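Local coordinates for putative prolyl-tRNA synthetase (Leishmania major, PDB 5XIL), which probably catalyses the ATP-dependent attachment of L-proline to tRNA(Pro), releasing AMP and diphosphate, at residues Lys199-Glu203 / Met441-Asn445; Arg331-Arg335 / Asn345-Val349; Gly351-Glu357 / Leu368-Arg373; Leu432-Cys438 / Ala502-Phe508. All blocks are in the same frame, centred on the assembly; numbering follows the deposited sequence. Where two conformers were deposited one is given.

Contact 1 of 4, residues Lys199-Glu203 / Met441-Asn445; sequences KTEKE and MECEN. With ZN (zinc ion), chain B.
T200 and E444 are brought together by their torsions: the threonine hydroxyl sits between its backbone N and carbonyl carbon (chi1 66°), while the E444 chain leaves helix 441-455 extended (chi1 177°, chi2 172°). The two side chains come from opposite directions, and T200 OG1 donates to the syn lone pair of E444 OE2 at 2.8 Å. T200 OG1 also accepts from the backbone N of E203 at 3.2 Å, an ST motif within the loop. T476 OG1 is a further partner of both T200 OG1 and E444 OE2.

Water completes the grip on the carboxylate. One molecule accepts from the K202 backbone N and donates to E444 OE1; another donates to E444 OE2 and to E203 OE2. E203 OE2 and E444 OE2 are 4.4 Å apart, so the water they share probably eases the repulsion, as may the salt bridge from E203 to K475.

K202, extended throughout, reaches N445, but the 2.4 Å from its NZ to N445 OD1 is too short to be taken literally. M441 CE packs against E201 CB at 3.6 Å and lies close to the K202 backbone N.

One turn of the helix thus docks on the loop between strands 195-198 and 210-218 of the class II core. C443, on the same helix, binds zinc together with C438 and C493, and W437 of strand 432-437 touches T200, C443 and E444.

Contact 2 of 4, residues Arg331-Arg335 / Asn345-Val349; sequences RCDLR and NHWEV
Hydrogen bonding carries this contact: W347 NE1 donates to D333 OD2 at 2.7 Å with an N-H...O angle of 163°. The acceptor lies close to the indole plane and offers its anti lone pair, while carboxylate and ring stand almost perpendicular, their planes 88° apart.

The ionic component lies within 331-335. R335 grips D333 side-on, NE to OD1 and NH2 to OD2, the latter at 2.7 Å on the syn lone pair. OD1 also accepts from the R335 backbone N, forming an Asx turn. Each carboxylate oxygen therefore has two donors, which fixes the rotation of the group.

Flat-group packing supplies the rest. R335 NH2 sits over a face of the H346 ring, 3.4 Å from CD2 and offset toward the rim, with the two planes 68° apart. The edge of W347 approaches a face of the R331 guanidinium, CH2 lying 4.1 Å from R331 NH1; that guanidinium is anchored by R331 NH2 to C332 O.

The contact joins the end of edge strand 330-332 to helix 340-350 in the anticodon-binding domain. With three side-chain and backbone N-H donors from R335 and one from W347 converging on it, D333 is probably held as the anion.

Contact 3 of 4, residues Gly351-Glu357 / Leu368-Arg373; sequences GVPLRVE and LAVAVR
A371 CB lies over one face of the R355 guanidinium, 3.6 Å from R355 NH2, while E357 occupies its edge. Both R355 NE and R355 NH2 donate to the single oxygen E357 OE2, each at 2.9 Å. That oxygen is in the guanidinium plane, yet the two nitrogens approach from one face of the carboxylate. The bend in the arginine chain at chi3 (72°) turns its end along the strand to E357, two residues on. F344 adds a cation-pi contact to R355, and R378 pairs with E357 OE1.

Beneath these groups runs an antiparallel pairing of strands 354-358 and 367-372. R355 and A371 form a hydrogen-bonded pair, with A371 N to R355 O at 2.8 Å; E357 N bonds to A369 O. The bond from R373 N to P353 O, 3.0 Å, carries the pairing past the strand ends.

The other face is apolar: L354 CD2 touches V370 CG1 at 3.9 Å and also reaches V372, while V356 meets V370 and L368. Helix 387-412 packs on L354 and L368. G351, with positive phi, closes helix 340-350 in a Schellman motif.

The two faces of this anticodon-binding-domain sheet thus differ in chemistry. Aliphatic branches fill one against a helix; on the other, the methyl of A371 lies against a face of the R355 guanidinium, and E357, between R355 and R378, probably helps balance both charges.

Contact 4 of 4, residues Leu432-Cys438 / Ala502-Phe508; sequences LILAPWC and ATTWVLF. With ZN (zinc ion), chain B.
P436 and W505 form a non-hydrogen-bonded pair, side by side on one face, in an antiparallel strand pair that ends in a classic beta bulge beside the zinc site of the C-terminal domain. P436 CG lies over the six-membered ring of W505, 4.2 Å from its centroid and 26° off the normal, a CH-pi contact. L434 CD2 packs on L507 CB at 4.0 Å on that same face.

On the opposite face, A435 CB meets F508 CE2 at 3.9 Å, and W437 CB touches V506 CG1 at 3.7 Å. CG of W437 is anti to the backbone N (chi1 -179°), which sets its side chain alongside that of T504.

Behind these side chains, paired backbone bonds set the register: I433 with F508 and A435 with V506. Farther out, E486 O holds W505 NE1, R416 makes a cation-pi contact with W505, and A440 O takes W437 NE1.

At the bulge, W437 O accepts from both T503 N and T504 N. The next residue reaches the metal, C438 SG binding zinc at 2.3 Å.

Contacts 3 and 4 are buried antiparallel strand pairs, whereas contacts 1 and 2 are only partly buried and rely on polar side chains. Contacts 2 and 3 share the anticodon-binding domain: helix 340-350 leads into strand 354-358, and E348 O probably accepts from R373 NE at 2.8 Å. Contacts 1 and 4 share the zinc ion, through C443 and C438, and W437 of contact 4 lies against T200 and E444 of contact 1. The two groups sit on opposite sides of the chain's centre. Contact 1 uses bridging waters, contact 2 a carboxylate with two donors on each oxygen, contact 3 an intrastrand ion pair and contact 4 backbone pairing with aromatic and aliphatic packing on both faces.

Contact 1 of 4, residues Lys199-Glu203 / Met441-Asn445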
loop_
_atom_site.group_PDB
_atom_site.type_symbol
_atom_site.label_atom_id
_atom_site.label_comp_id
_atom_site.label_asym_id
_atom_site.label_seq_id
_atom_site.Cartn_x
_atom_site.Cartn_y
_atom_site.Cartn_z
ATOM N N LYS A 199 6.240 26.741 -11.168
ATOM C CA LYS A 199 6.268 27.752 -10.179
ATOM C C LYS A 199 7.202 28.899 -10.627
ATOM O O LYS A 199 8.169 28.672 -11.380
ATOM C CB LYS A 199 6.709 27.234 -8.823
ATOM C CG LYS A 199 5.769 26.236 -8.166
ATOM C CD LYS A 199 4.498 26.886 -7.695
ATOM C CE LYS A 199 3.885 26.025 -6.603
ATOM N NZ LYS A 199 2.560 26.553 -6.195
ATOM N N THR A 200 6.866 30.125 -10.240
ATOM C CA THR A 200 7.868 31.218 -10.394
ATOM C C THR A 200 9.119 30.949 -9.560
ATOM O O THR A 200 9.130 30.155 -8.563
ATOM C CB THR A 200 7.284 32.590 -9.969
ATOM O OG1 THR A 200 7.022 32.565 -8.564
ATOM C CG2 THR A 200 6.030 32.907 -10.749
ATOM N N GLU A 201 10.184 31.679 -9.877
ATOM C CA GLU A 201 11.395 31.661 -9.007
ATOM C C GLU A 201 11.085 31.866 -7.552
ATOM O O GLU A 201 11.601 31.154 -6.673
ATOM C CB GLU A 201 12.406 32.726 -9.479
ATOM C CG GLU A 201 13.202 32.324 -10.683
ATOM C CD GLU A 201 14.152 31.162 -10.430
ATOM O OE1 GLU A 201 14.874 31.112 -9.414
ATOM O OE2 GLU A 201 14.208 30.295 -11.310
ATOM N N LYS A 202 10.211 32.832 -7.252
ATOM C CA LYS A 202 9.845 33.129 -5.866
ATOM C C LYS A 202 9.145 31.911 -5.198
ATOM O O LYS A 202 9.318 31.603 -4.049
ATOM C CB LYS A 202 8.861 34.354 -5.834
ATOM C CG LYS A 202 8.394 34.737 -4.423
ATOM C CD LYS A 202 7.519 35.991 -4.442
ATOM C CE LYS A 202 7.073 36.470 -3.049
ATOM N NZ LYS A 202 6.246 37.781 -2.949
ATOM N N GLU A 203 8.335 31.205 -5.947
ATOM C CA GLU A 203 7.490 30.171 -5.326
ATOM C C GLU A 203 8.007 28.736 -5.421
ATOM O O GLU A 203 7.403 27.825 -4.892
ATOM C CB GLU A 203 6.075 30.222 -5.960
ATOM C CG GLU A 203 5.356 31.515 -5.638
ATOM C CD GLU A 203 4.899 31.633 -4.204
ATOM O OE1 GLU A 203 4.547 30.624 -3.571
ATOM O OE2 GLU A 203 4.776 32.779 -3.768
ATOM N N MET A 441 10.812 39.193 -10.658
ATOM C CA MET A 441 10.362 38.950 -9.281
ATOM C C MET A 441 9.820 40.155 -8.573
ATOM O O MET A 441 8.867 40.068 -7.766
ATOM C CB MET A 441 11.499 38.360 -8.435
ATOM C CG MET A 441 11.016 37.678 -7.191
ATOM S SD MET A 441 12.392 36.971 -6.283
ATOM C CE MET A 441 12.722 35.524 -7.275
ATOM N N GLU A 442 10.435 41.309 -8.816
ATOM C CA GLU A 442 9.992 42.551 -8.216
ATOM C C GLU A 442 8.485 42.838 -8.488
ATOM O O GLU A 442 7.748 43.332 -7.639
ATOM C CB GLU A 442 10.846 43.697 -8.805
ATOM C CG GLU A 442 12.343 43.451 -8.671
ATOM C CD GLU A 442 12.984 42.911 -9.950
ATOM O OE1 GLU A 442 13.562 43.736 -10.701
ATOM O OE2 GLU A 442 12.958 41.688 -10.189
ATOM N N CYS A 443 8.070 42.533 -9.712
ATOM C CA CYS A 443 6.703 42.786 -10.162
ATOM C C CYS A 443 5.729 41.849 -9.467
ATOM O O CYS A 443 4.673 42.282 -9.004
ATOM C CB CYS A 443 6.583 42.662 -11.659
ATOM S SG CYS A 443 7.570 43.916 -12.622
ATOM N N GLU A 444 6.109 40.585 -9.368
ATOM C CA GLU A 444 5.341 39.599 -8.553
ATOM C C GLU A 444 5.176 40.047 -7.125
ATOM O O GLU A 444 4.079 39.937 -6.522
ATOM C CB GLU A 444 6.049 38.240 -8.628
ATOM C CG GLU A 444 5.468 37.140 -7.821
ATOM C CD GLU A 444 6.159 35.806 -8.145
ATOM O OE1 GLU A 444 7.176 35.784 -8.934
ATOM O OE2 GLU A 444 5.661 34.772 -7.628
ATOM N N ASN A 445 6.249 40.557 -6.549
ATOM C CA ASN A 445 6.195 41.054 -5.182
ATOM C C ASN A 445 5.239 42.274 -5.028
ATOM O O ASN A 445 4.515 42.407 -4.047
ATOM C CB ASN A 445 7.628 41.463 -4.784
ATOM C CG ASN A 445 8.453 40.292 -4.282
ATOM O OD1 ASN A 445 7.930 39.335 -3.751
ATOM N ND2 ASN A 445 9.754 40.377 -4.423
HETATM ZN ZN ZN B . 6.966 43.689 -14.720
HETATM O O HOH W 1 9.717 35.175 -9.005
HETATM O O HOH W 2 4.263 37.083 -4.548
HETATM O O HOH W 3 3.986 34.812 -5.519
#

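Contact 2 of 4, residues Arg331-Arg335 / Asn345-Val349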
loop_
_atom_site.group_PDB
_atom_site.type_symbol
_atom_site.label_atom_id
_atom_site.label_comp_id
_atom_site.label_asym_id
_atom_site.label_seq_id
_atom_site.Cartn_x
_atom_site.Cartn_y
_atom_site.Cartn_z
ATOM N N ARG A 331 -23.842 -2.162 -1.601
ATOM C CA ARG A 331 -24.271 -2.699 -0.349
ATOM C C ARG A 331 -25.680 -2.313 -0.030
ATOM O O ARG A 331 -26.200 -1.381 -0.620
ATOM C CB ARG A 331 -23.312 -2.295 0.735
ATOM C CG ARG A 331 -23.197 -0.891 1.073
ATOM C CD ARG A 331 -22.581 -0.830 2.477
ATOM N NE ARG A 331 -23.625 -1.139 3.445
ATOM C CZ ARG A 331 -23.497 -1.041 4.759
ATOM N NH1 ARG A 331 -22.343 -0.623 5.295
ATOM N NH2 ARG A 331 -24.539 -1.362 5.529
ATOM N N CYS A 332 -26.304 -3.039 0.919
ATOM C CA CYS A 332 -27.599 -2.676 1.443
ATOM C C CYS A 332 -27.633 -1.941 2.773
ATOM O O CYS A 332 -26.782 -2.102 3.587
ATOM C CB CYS A 332 -28.434 -3.947 1.612
ATOM S SG CYS A 332 -28.578 -4.810 0.092
ATOM N N ASP A 333 -28.630 -1.112 2.973
ATOM C CA ASP A 333 -28.889 -0.538 4.274
ATOM C C ASP A 333 -30.274 -1.067 4.713
ATOM O O ASP A 333 -31.310 -0.531 4.296
ATOM C CB ASP A 333 -28.852 0.963 4.272
ATOM C CG ASP A 333 -28.823 1.538 5.684
ATOM O OD1 ASP A 333 -29.273 0.822 6.619
ATOM O OD2 ASP A 333 -28.327 2.667 5.892
ATOM N N LEU A 334 -30.268 -2.130 5.497
ATOM C CA LEU A 334 -31.523 -2.759 5.989
ATOM C C LEU A 334 -31.793 -2.449 7.467
ATOM O O LEU A 334 -32.525 -3.188 8.145
ATOM C CB LEU A 334 -31.457 -4.269 5.785
ATOM C CG LEU A 334 -31.011 -4.701 4.384
ATOM C CD1 LEU A 334 -30.815 -6.195 4.329
ATOM C CD2 LEU A 334 -31.955 -4.269 3.303
ATOM N N ARG A 335 -31.275 -1.332 7.958
ATOM C CA ARG A 335 -31.648 -0.837 9.296
ATOM C C ARG A 335 -33.087 -0.347 9.370
ATOM O O ARG A 335 -33.356 0.841 9.231
ATOM C CB ARG A 335 -30.666 0.271 9.682
ATOM C CG ARG A 335 -29.239 -0.269 9.803
ATOM C CD ARG A 335 -28.188 0.772 10.194
ATOM N NE ARG A 335 -28.114 1.796 9.177
ATOM C CZ ARG A 335 -27.320 2.867 9.207
ATOM N NH1 ARG A 335 -26.513 3.071 10.241
ATOM N NH2 ARG A 335 -27.346 3.758 8.199
ATOM N N ASN A 345 -30.957 10.072 3.728
ATOM C CA ASN A 345 -30.182 11.264 4.148
ATOM C C ASN A 345 -28.731 10.916 4.540
ATOM O O ASN A 345 -27.765 11.620 4.123
ATOM C CB ASN A 345 -30.841 11.988 5.332
ATOM C CG ASN A 345 -29.954 13.124 5.869
ATOM O OD1 ASN A 345 -29.849 14.228 5.262
ATOM N ND2 ASN A 345 -29.282 12.856 6.946
ATOM N N HIS A 346 -28.593 9.869 5.346
ATOM C CA HIS A 346 -27.343 9.375 5.814
ATOM C C HIS A 346 -26.365 9.121 4.664
ATOM O O HIS A 346 -25.222 9.539 4.688
ATOM C CB HIS A 346 -27.562 8.085 6.607
ATOM C CG HIS A 346 -26.300 7.373 6.995
ATOM N ND1 HIS A 346 -25.510 7.757 8.063
ATOM C CD2 HIS A 346 -25.713 6.259 6.481
ATOM C CE1 HIS A 346 -24.489 6.942 8.161
ATOM N NE2 HIS A 346 -24.595 6.020 7.224
ATOM N N TRP A 347 -26.807 8.368 3.662
ATOM C CA TRP A 347 -25.977 8.085 2.468
ATOM C C TRP A 347 -25.825 9.274 1.528
ATOM O O TRP A 347 -24.813 9.366 0.816
ATOM C CB TRP A 347 -26.538 6.861 1.722
ATOM C CG TRP A 347 -26.411 5.592 2.615
ATOM C CD1 TRP A 347 -27.419 4.944 3.320
ATOM C CD2 TRP A 347 -25.189 4.929 2.987
ATOM N NE1 TRP A 347 -26.894 3.935 4.041
ATOM C CE2 TRP A 347 -25.535 3.884 3.864
ATOM C CE3 TRP A 347 -23.858 5.077 2.616
ATOM C CZ2 TRP A 347 -24.591 3.013 4.407
ATOM C CZ3 TRP A 347 -22.896 4.176 3.150
ATOM C CH2 TRP A 347 -23.271 3.176 4.029
ATOM N N GLU A 348 -26.811 10.167 1.502
ATOM C CA GLU A 348 -26.690 11.429 0.786
ATOM C C GLU A 348 -25.554 12.244 1.343
ATOM O O GLU A 348 -24.728 12.784 0.599
ATOM C CB GLU A 348 -27.973 12.249 0.895
ATOM C CG GLU A 348 -27.945 13.546 0.104
ATOM C CD GLU A 348 -29.333 14.098 -0.110
ATOM O OE1 GLU A 348 -29.861 14.783 0.792
ATOM O OE2 GLU A 348 -29.907 13.801 -1.167
ATOM N N VAL A 349 -25.531 12.347 2.662
ATOM C CA VAL A 349 -24.504 13.135 3.286
ATOM C C VAL A 349 -23.088 12.562 3.057
ATOM O O VAL A 349 -22.087 13.296 2.945
ATOM C CB VAL A 349 -24.802 13.296 4.778
ATOM C CG1 VAL A 349 -23.630 14.009 5.449
ATOM C CG2 VAL A 349 -26.102 14.113 4.944
#

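Contact 3 of 4, residues Gly351-Glu357 / Leu368-Arg373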
loop_
_atom_site.group_PDB
_atom_site.type_symbol
_atom_site.label_atom_id
_atom_site.label_comp_id
_atom_site.label_asym_id
_atom_site.label_seq_id
_atom_site.Cartn_x
_atom_site.Cartn_y
_atom_site.Cartn_z
ATOM N N GLY A 351 -22.318 10.915 0.424
ATOM C CA GLY A 351 -22.008 11.112 -0.962
ATOM C C GLY A 351 -21.927 9.866 -1.802
ATOM O O GLY A 351 -21.286 9.899 -2.856
ATOM N N VAL A 352 -22.634 8.801 -1.417
ATOM C CA VAL A 352 -22.658 7.585 -2.205
ATOM C C VAL A 352 -23.123 7.947 -3.588
ATOM O O VAL A 352 -24.074 8.640 -3.679
ATOM C CB VAL A 352 -23.637 6.532 -1.707
ATOM C CG1 VAL A 352 -23.416 5.266 -2.542
ATOM C CG2 VAL A 352 -23.394 6.263 -0.265
ATOM N N PRO A 353 -22.382 7.594 -4.629
ATOM C CA PRO A 353 -22.742 8.045 -5.965
ATOM C C PRO A 353 -24.201 7.702 -6.434
ATOM O O PRO A 353 -24.849 8.533 -7.093
ATOM C CB PRO A 353 -21.728 7.321 -6.815
ATOM C CG PRO A 353 -20.487 7.271 -6.015
ATOM C CD PRO A 353 -20.988 7.122 -4.608
ATOM N N LEU A 354 -24.663 6.487 -6.120
ATOM C CA LEU A 354 -25.978 6.027 -6.614
ATOM C C LEU A 354 -26.741 5.419 -5.487
ATOM O O LEU A 354 -26.176 4.677 -4.632
ATOM C CB LEU A 354 -25.809 4.989 -7.702
ATOM C CG LEU A 354 -25.167 5.379 -9.024
ATOM C CD1 LEU A 354 -24.974 4.214 -9.947
ATOM C CD2 LEU A 354 -25.921 6.530 -9.647
ATOM N N ARG A 355 -28.030 5.717 -5.417
ATOM C CA ARG A 355 -28.882 5.080 -4.492
ATOM C C ARG A 355 -29.986 4.316 -5.286
ATOM O O ARG A 355 -30.564 4.885 -6.189
ATOM C CB ARG A 355 -29.575 6.068 -3.616
ATOM C CG ARG A 355 -30.710 5.422 -2.794
ATOM C CD ARG A 355 -31.403 6.403 -1.878
ATOM N NE ARG A 355 -32.255 7.383 -2.539
ATOM C CZ ARG A 355 -32.136 8.696 -2.399
ATOM N NH1 ARG A 355 -31.119 9.231 -1.709
ATOM N NH2 ARG A 355 -33.005 9.501 -3.015
ATOM N N VAL A 356 -30.195 3.061 -4.930
ATOM C CA VAL A 356 -31.238 2.204 -5.520
ATOM C C VAL A 356 -32.301 2.074 -4.452
ATOM O O VAL A 356 -32.012 1.646 -3.362
ATOM C CB VAL A 356 -30.739 0.792 -5.928
ATOM C CG1 VAL A 356 -31.969 -0.085 -6.293
ATOM C CG2 VAL A 356 -29.781 0.804 -7.063
ATOM N N GLU A 357 -33.513 2.480 -4.785
ATOM C CA GLU A 357 -34.661 2.395 -3.924
ATOM C C GLU A 357 -35.488 1.221 -4.466
ATOM O O GLU A 357 -35.876 1.255 -5.638
ATOM C CB GLU A 357 -35.453 3.703 -4.015
ATOM C CG GLU A 357 -34.623 4.963 -3.825
ATOM C CD GLU A 357 -35.321 6.283 -4.154
ATOM O OE1 GLU A 357 -36.565 6.273 -4.384
ATOM O OE2 GLU A 357 -34.638 7.346 -4.176
ATOM N N LEU A 368 -35.306 -0.870 -11.512
ATOM C CA LEU A 368 -34.733 -0.256 -10.293
ATOM C C LEU A 368 -34.848 1.232 -10.385
ATOM O O LEU A 368 -34.528 1.798 -11.396
ATOM C CB LEU A 368 -33.242 -0.631 -10.228
ATOM C CG LEU A 368 -32.921 -2.133 -10.295
ATOM C CD1 LEU A 368 -31.435 -2.337 -10.214
ATOM C CD2 LEU A 368 -33.671 -2.866 -9.184
ATOM N N ALA A 369 -35.289 1.874 -9.326
ATOM C CA ALA A 369 -35.294 3.301 -9.260
ATOM C C ALA A 369 -33.943 3.777 -8.699
ATOM O O ALA A 369 -33.621 3.459 -7.569
ATOM C CB ALA A 369 -36.384 3.766 -8.333
ATOM N N VAL A 370 -33.234 4.567 -9.465
ATOM C CA VAL A 370 -31.856 4.943 -9.162
ATOM C C VAL A 370 -31.817 6.443 -9.044
ATOM O O VAL A 370 -32.269 7.137 -9.911
ATOM C CB VAL A 370 -30.910 4.499 -10.264
ATOM C CG1 VAL A 370 -29.456 4.903 -9.928
ATOM C CG2 VAL A 370 -30.993 3.025 -10.455
ATOM N N ALA A 371 -31.344 6.921 -7.909
ATOM C CA ALA A 371 -31.198 8.323 -7.666
ATOM C C ALA A 371 -29.702 8.638 -7.756
ATOM O O ALA A 371 -28.911 8.009 -7.007
ATOM C CB ALA A 371 -31.665 8.592 -6.246
ATOM N N VAL A 372 -29.320 9.550 -8.659
ATOM C CA VAL A 372 -27.927 9.961 -8.859
ATOM C C VAL A 372 -27.568 11.131 -7.946
ATOM O O VAL A 372 -28.223 12.194 -7.971
ATOM C CB VAL A 372 -27.710 10.405 -10.311
ATOM C CG1 VAL A 372 -26.289 10.710 -10.570
ATOM C CG2 VAL A 372 -28.214 9.338 -11.254
ATOM N N ARG A 373 -26.606 10.915 -7.047
ATOM C CA ARG A 373 -26.295 11.869 -6.032
ATOM C C ARG A 373 -25.795 13.260 -6.563
ATOM O O ARG A 373 -26.243 14.322 -6.071
ATOM C CB ARG A 373 -25.273 11.303 -5.071
ATOM C CG ARG A 373 -24.782 12.276 -3.981
ATOM C CD ARG A 373 -25.819 12.731 -3.004
ATOM N NE ARG A 373 -25.254 13.650 -2.030
ATOM C CZ ARG A 373 -25.109 14.943 -2.198
ATOM N NH1 ARG A 373 -25.594 15.573 -3.286
ATOM N NH2 ARG A 373 -24.527 15.620 -1.252
#

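Contact 4 of 4, residues Leu432-Cys438 / Ala502-Phe508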
loop_
_atom_site.group_PDB
_atom_site.type_symbol
_atom_site.label_atom_id
_atom_site.label_comp_id
_atom_site.label_asym_id
_atom_site.label_seq_id
_atom_site.Cartn_x
_atom_site.Cartn_y
_atom_site.Cartn_z
ATOM N N LEU A 432 -9.734 33.417 -9.739
ATOM C CA LEU A 432 -8.299 33.435 -10.010
ATOM C C LEU A 432 -8.117 34.310 -11.183
ATOM O O LEU A 432 -9.082 34.619 -11.945
ATOM C CB LEU A 432 -7.734 32.064 -10.291
ATOM C CG LEU A 432 -8.010 30.964 -9.293
ATOM C CD1 LEU A 432 -7.282 29.685 -9.648
ATOM C CD2 LEU A 432 -7.692 31.427 -7.903
ATOM N N ILE A 433 -6.858 34.709 -11.398
ATOM C CA ILE A 433 -6.567 35.686 -12.435
ATOM C C ILE A 433 -5.431 35.228 -13.289
ATOM O O ILE A 433 -4.385 34.813 -12.772
ATOM C CB ILE A 433 -6.168 37.041 -11.782
ATOM C CG1 ILE A 433 -7.383 37.671 -11.075
ATOM C CG2 ILE A 433 -5.630 38.003 -12.853
ATOM C CD1 ILE A 433 -7.039 38.856 -10.155
ATOM N N LEU A 434 -5.615 35.273 -14.582
ATOM C CA LEU A 434 -4.500 35.148 -15.526
ATOM C C LEU A 434 -4.155 36.517 -16.025
ATOM O O LEU A 434 -5.013 37.229 -16.546
ATOM C CB LEU A 434 -4.939 34.287 -16.720
ATOM C CG LEU A 434 -4.768 32.823 -16.637
ATOM C CD1 LEU A 434 -5.404 32.241 -17.900
ATOM C CD2 LEU A 434 -3.279 32.450 -16.557
ATOM N N ALA A 435 -2.923 36.937 -15.800
ATOM C CA ALA A 435 -2.506 38.287 -16.115
ATOM C C ALA A 435 -1.131 38.261 -16.807
ATOM O O ALA A 435 -0.340 37.311 -16.602
ATOM C CB ALA A 435 -2.402 39.100 -14.823
ATOM N N PRO A 436 -0.834 39.307 -17.611
ATOM C CA PRO A 436 0.449 39.418 -18.323
ATOM C C PRO A 436 1.497 39.772 -17.332
ATOM O O PRO A 436 1.249 40.593 -16.437
ATOM C CB PRO A 436 0.258 40.599 -19.275
ATOM C CG PRO A 436 -1.231 40.792 -19.363
ATOM C CD PRO A 436 -1.809 40.328 -18.058
ATOM N N TRP A 437 2.674 39.168 -17.459
ATOM C CA TRP A 437 3.777 39.395 -16.486
ATOM C C TRP A 437 5.102 39.471 -17.265
ATOM O O TRP A 437 5.264 38.765 -18.256
ATOM C CB TRP A 437 3.822 38.219 -15.532
ATOM C CG TRP A 437 4.862 38.274 -14.462
ATOM C CD1 TRP A 437 5.260 39.367 -13.724
ATOM C CD2 TRP A 437 5.667 37.196 -14.018
ATOM N NE1 TRP A 437 6.240 39.009 -12.816
ATOM C CE2 TRP A 437 6.512 37.685 -12.980
ATOM C CE3 TRP A 437 5.794 35.883 -14.408
ATOM C CZ2 TRP A 437 7.401 36.880 -12.308
ATOM C CZ3 TRP A 437 6.652 35.099 -13.728
ATOM C CH2 TRP A 437 7.465 35.587 -12.697
ATOM N N CYS A 438 6.012 40.391 -16.903
ATOM C CA CYS A 438 7.294 40.473 -17.652
ATOM C C CYS A 438 8.273 39.401 -17.202
ATOM O O CYS A 438 9.267 39.111 -17.888
ATOM C CB CYS A 438 7.954 41.873 -17.482
ATOM S SG CYS A 438 8.411 42.238 -15.795
ATOM N N ALA A 502 4.961 42.390 -21.265
ATOM C CA ALA A 502 4.879 41.063 -20.680
ATOM C C ALA A 502 5.526 40.021 -21.600
ATOM O O ALA A 502 5.516 40.141 -22.858
ATOM C CB ALA A 502 3.424 40.711 -20.446
ATOM N N THR A 503 6.023 38.961 -20.989
ATOM C CA THR A 503 6.513 37.810 -21.719
ATOM C C THR A 503 5.709 36.552 -21.553
ATOM O O THR A 503 5.914 35.601 -22.303
ATOM C CB THR A 503 7.971 37.494 -21.284
ATOM O OG1 THR A 503 8.016 37.225 -19.877
ATOM C CG2 THR A 503 8.849 38.746 -21.562
ATOM N N THR A 504 4.825 36.498 -20.559
ATOM C CA THR A 504 4.000 35.271 -20.412
ATOM C C THR A 504 2.707 35.699 -19.722
ATOM O O THR A 504 2.638 36.802 -19.195
ATOM C CB THR A 504 4.789 34.254 -19.572
ATOM O OG1 THR A 504 4.105 32.998 -19.509
ATOM C CG2 THR A 504 5.054 34.757 -18.194
ATOM N N TRP A 505 1.716 34.799 -19.658
ATOM C CA TRP A 505 0.602 34.963 -18.720
ATOM C C TRP A 505 0.914 34.157 -17.505
ATOM O O TRP A 505 1.489 33.101 -17.627
ATOM C CB TRP A 505 -0.692 34.450 -19.346
ATOM C CG TRP A 505 -1.139 35.236 -20.543
ATOM C CD1 TRP A 505 -0.752 35.067 -21.832
ATOM C CD2 TRP A 505 -2.097 36.293 -20.557
ATOM N NE1 TRP A 505 -1.418 35.942 -22.654
ATOM C CE2 TRP A 505 -2.243 36.710 -21.909
ATOM C CE3 TRP A 505 -2.822 36.930 -19.577
ATOM C CZ2 TRP A 505 -3.119 37.725 -22.296
ATOM C CZ3 TRP A 505 -3.658 37.948 -19.931
ATOM C CH2 TRP A 505 -3.812 38.344 -21.312
ATOM N N VAL A 506 0.567 34.618 -16.330
ATOM C CA VAL A 506 0.787 33.808 -15.118
ATOM C C VAL A 506 -0.542 33.812 -14.355
ATOM O O VAL A 506 -1.340 34.732 -14.501
ATOM C CB VAL A 506 1.945 34.376 -14.257
ATOM C CG1 VAL A 506 1.658 35.746 -13.770
ATOM C CG2 VAL A 506 2.292 33.513 -13.018
ATOM N N LEU A 507 -0.799 32.734 -13.650
ATOM C CA LEU A 507 -1.969 32.587 -12.813
ATOM C C LEU A 507 -1.697 33.064 -11.418
ATOM O O LEU A 507 -0.774 32.535 -10.756
ATOM C CB LEU A 507 -2.361 31.104 -12.850
ATOM C CG LEU A 507 -3.584 30.691 -12.087
ATOM C CD1 LEU A 507 -4.816 31.248 -12.755
ATOM C CD2 LEU A 507 -3.602 29.155 -12.053
ATOM N N PHE A 508 -2.508 34.055 -10.987
ATOM C CA PHE A 508 -2.459 34.663 -9.663
ATOM C C PHE A 508 -3.744 34.318 -8.902
ATOM O O PHE A 508 -4.785 34.061 -9.514
ATOM C CB PHE A 508 -2.480 36.131 -9.727
ATOM C CG PHE A 508 -1.222 36.787 -10.247
ATOM C CD1 PHE A 508 -0.231 37.155 -9.377
ATOM C CD2 PHE A 508 -1.147 37.168 -11.529
ATOM C CE1 PHE A 508 0.905 37.861 -9.847
ATOM C CE2 PHE A 508 -0.031 37.865 -12.004
ATOM C CZ PHE A 508 0.975 38.193 -11.177
HETATM ZN ZN ZN B . 6.966 43.689 -14.720
#